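Local atomic coordinates of glycoprotein (Chandipura virus, PDB entry 5MDM), a protein that probably attaches the virus to host receptors and, after acidification in the endosome, drives fusion of the viral and endosomal membranes. Residues L58-K63 with H162-W167. Sequence-based numbering, arbitrary orientation.
Sequences LCHAAK and HNSSVW
Cys-59 and Val-166 face each other as a hydrogen-bonded antiparallel pair, and their exchange shows how a short strand settles some of the backbone polar groups of a longer one. Cys-59 N donates to Val-166 O at 2.9 Å, and Val-166 N returns an equally short bond to Cys-59 O, the straighter of the two at 161°. Each carbonyl also receives a CA-H...O contact, Val-166 O from Leu-58 CA and Cys-59 O from Ser-165 CA. Two residues further along, past the non-hydrogen-bonded pair His-60/Ser-165, Ala-61 N donates to Ser-164 O at 3.1 Å, a bond that ties the turn before strand 165-169 to the longer strand. Along the other side of that strand, Leu-58 and His-60 make backbone hydrogen bonds with Thr-130 and Met-128.

Side chains sort themselves onto the two faces. On one, Cys-59 CB packs against Val-166 CG2 at 3.8 Å; with SG anti to the backbone N (chi1 -173°), the cysteine forms its disulfide with Cys-92. On the other stand Leu-58, His-60, Ser-165 and Trp-167. Leu-58 CD2 comes to the edge of the indole, 4.4 Å from Trp-167 CD1, while Trp-167 NE1 is satisfied elsewhere, by His-132 O. The imidazole of His-60 has both serine hydroxyls at its edge: Ser-164 OG gives ND1 a weak hydrogen bond of 3.3 Å, and Ser-165 OG sits in the ring plane beside CB.

Strands 77-85 and 120-131 also pair with strand 56-69, and Met-128 and Asn-84 touch His-60. This is antiparallel sheet of the fusion domain of a class III viral fusion glycoprotein, in which His-60, and His-162 in the neighbouring turn, probably act as pH sensors of the pre-fusion state.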
loop_
_atom_site.group_PDB
_atom_site.type_symbol
_atom_site.label_atom_id
_atom_site.label_comp_id
_atom_site.label_asym_id
_atom_site.label_seq_id
_atom_site.Cartn_x
_atom_site.Cartn_y
_atom_site.Cartn_z
ATOM N N LEU A 58 -15.377 14.946 25.619
ATOM C CA LEU A 58 -16.650 14.867 26.306
ATOM C C LEU A 58 -16.521 15.625 27.615
ATOM O O LEU A 58 -15.747 15.243 28.498
ATOM C CB LEU A 58 -17.060 13.413 26.543
ATOM C CG LEU A 58 -17.734 12.716 25.356
ATOM C CD1 LEU A 58 -17.884 11.227 25.619
ATOM C CD2 LEU A 58 -19.089 13.348 25.063
ATOM N N CYS A 59 -17.258 16.725 27.705
ATOM C CA CYS A 59 -17.289 17.553 28.897
ATOM C C CYS A 59 -18.433 17.086 29.797
ATOM O O CYS A 59 -19.605 17.349 29.515
ATOM C CB CYS A 59 -17.470 19.022 28.503
ATOM S SG CYS A 59 -17.323 20.222 29.852
ATOM N N HIS A 60 -18.084 16.370 30.863
ATOM C CA HIS A 60 -19.068 15.884 31.824
ATOM C C HIS A 60 -19.176 16.832 33.012
ATOM O O HIS A 60 -18.171 17.318 33.514
ATOM C CB HIS A 60 -18.687 14.490 32.324
ATOM C CG HIS A 60 -19.440 14.063 33.546
ATOM N ND1 HIS A 60 -20.669 13.442 33.486
ATOM C CD2 HIS A 60 -19.143 14.181 34.862
ATOM C CE1 HIS A 60 -21.093 13.189 34.711
ATOM N NE2 HIS A 60 -20.186 13.629 35.565
ATOM N N ALA A 61 -20.397 17.088 33.465
ATOM C CA ALA A 61 -20.602 17.953 34.619
ATOM C C ALA A 61 -21.477 17.274 35.658
ATOM O O ALA A 61 -22.535 16.731 35.333
ATOM C CB ALA A 61 -21.217 19.273 34.194
ATOM N N ALA A 62 -21.032 17.302 36.909
ATOM C CA ALA A 62 -21.809 16.728 38.001
ATOM C C ALA A 62 -21.470 17.397 39.322
ATOM O O ALA A 62 -20.302 17.523 39.677
ATOM C CB ALA A 62 -21.576 15.227 38.095
ATOM N N LYS A 63 -22.498 17.829 40.044
ATOM C CA LYS A 63 -22.309 18.381 41.379
ATOM C C LYS A 63 -22.106 17.263 42.398
ATOM O O LYS A 63 -22.923 16.357 42.507
ATOM C CB LYS A 63 -23.493 19.273 41.773
ATOM C CG LYS A 63 -23.494 20.620 41.058
ATOM C CD LYS A 63 -24.677 21.495 41.448
ATOM C CE LYS A 63 -25.986 20.935 40.921
ATOM N NZ LYS A 63 -27.124 21.861 41.182
ATOM N N HIS A 162 -26.660 11.829 26.685
ATOM C CA HIS A 162 -26.553 11.811 28.137
ATOM C C HIS A 162 -26.663 13.232 28.674
ATOM O O HIS A 162 -25.973 14.135 28.203
ATOM C CB HIS A 162 -25.229 11.183 28.576
ATOM C CG HIS A 162 -25.041 9.776 28.098
ATOM N ND1 HIS A 162 -24.873 9.458 26.768
ATOM C CD2 HIS A 162 -24.990 8.604 28.775
ATOM C CE1 HIS A 162 -24.729 8.150 26.644
ATOM N NE2 HIS A 162 -24.795 7.609 27.847
ATOM N N ASN A 163 -27.539 13.420 29.655
ATOM C CA ASN A 163 -27.783 14.735 30.241
ATOM C C ASN A 163 -26.518 15.360 30.822
ATOM O O ASN A 163 -26.348 16.578 30.805
ATOM C CB ASN A 163 -28.854 14.635 31.330
ATOM C CG ASN A 163 -30.127 13.969 30.840
ATOM O OD1 ASN A 163 -30.144 13.337 29.784
ATOM N ND2 ASN A 163 -31.202 14.103 31.612
ATOM N N SER A 164 -25.627 14.511 31.320
ATOM C CA SER A 164 -24.435 14.966 32.027
ATOM C C SER A 164 -23.350 15.548 31.120
ATOM O O SER A 164 -22.669 16.501 31.498
ATOM C CB SER A 164 -23.853 13.822 32.866
ATOM O OG SER A 164 -23.548 12.693 32.065
ATOM N N SER A 165 -23.189 14.981 29.928
ATOM C CA SER A 165 -22.058 15.335 29.073
ATOM C C SER A 165 -22.425 16.078 27.790
ATOM O O SER A 165 -23.507 15.889 27.233
ATOM C CB SER A 165 -21.249 14.083 28.715
ATOM O OG SER A 165 -20.603 13.545 29.854
ATOM N N VAL A 166 -21.509 16.930 27.335
ATOM C CA VAL A 166 -21.594 17.520 26.000
ATOM C C VAL A 166 -20.292 17.240 25.248
ATOM O O VAL A 166 -19.401 16.574 25.774
ATOM C CB VAL A 166 -21.851 19.044 26.037
ATOM C CG1 VAL A 166 -23.136 19.353 26.792
ATOM C CG2 VAL A 166 -20.667 19.776 26.642
ATOM N N TRP A 167 -20.181 17.740 24.023
ATOM C CA TRP A 167 -18.980 17.508 23.223
ATOM C C TRP A 167 -18.370 18.797 22.682
ATOM O O TRP A 167 -19.057 19.623 22.077
ATOM C CB TRP A 167 -19.272 16.551 22.069
ATOM C CG TRP A 167 -18.050 16.180 21.288
ATOM C CD1 TRP A 167 -17.149 15.202 21.594
ATOM C CD2 TRP A 167 -17.593 16.779 20.068
ATOM N NE1 TRP A 167 -16.159 15.154 20.641
ATOM C CE2 TRP A 167 -16.408 16.112 19.694
ATOM C CE3 TRP A 167 -18.070 17.812 19.256
ATOM C CZ2 TRP A 167 -15.695 16.445 18.545
ATOM C CZ3 TRP A 167 -17.360 18.140 18.117
ATOM C CH2 TRP A 167 -16.187 17.459 17.773
#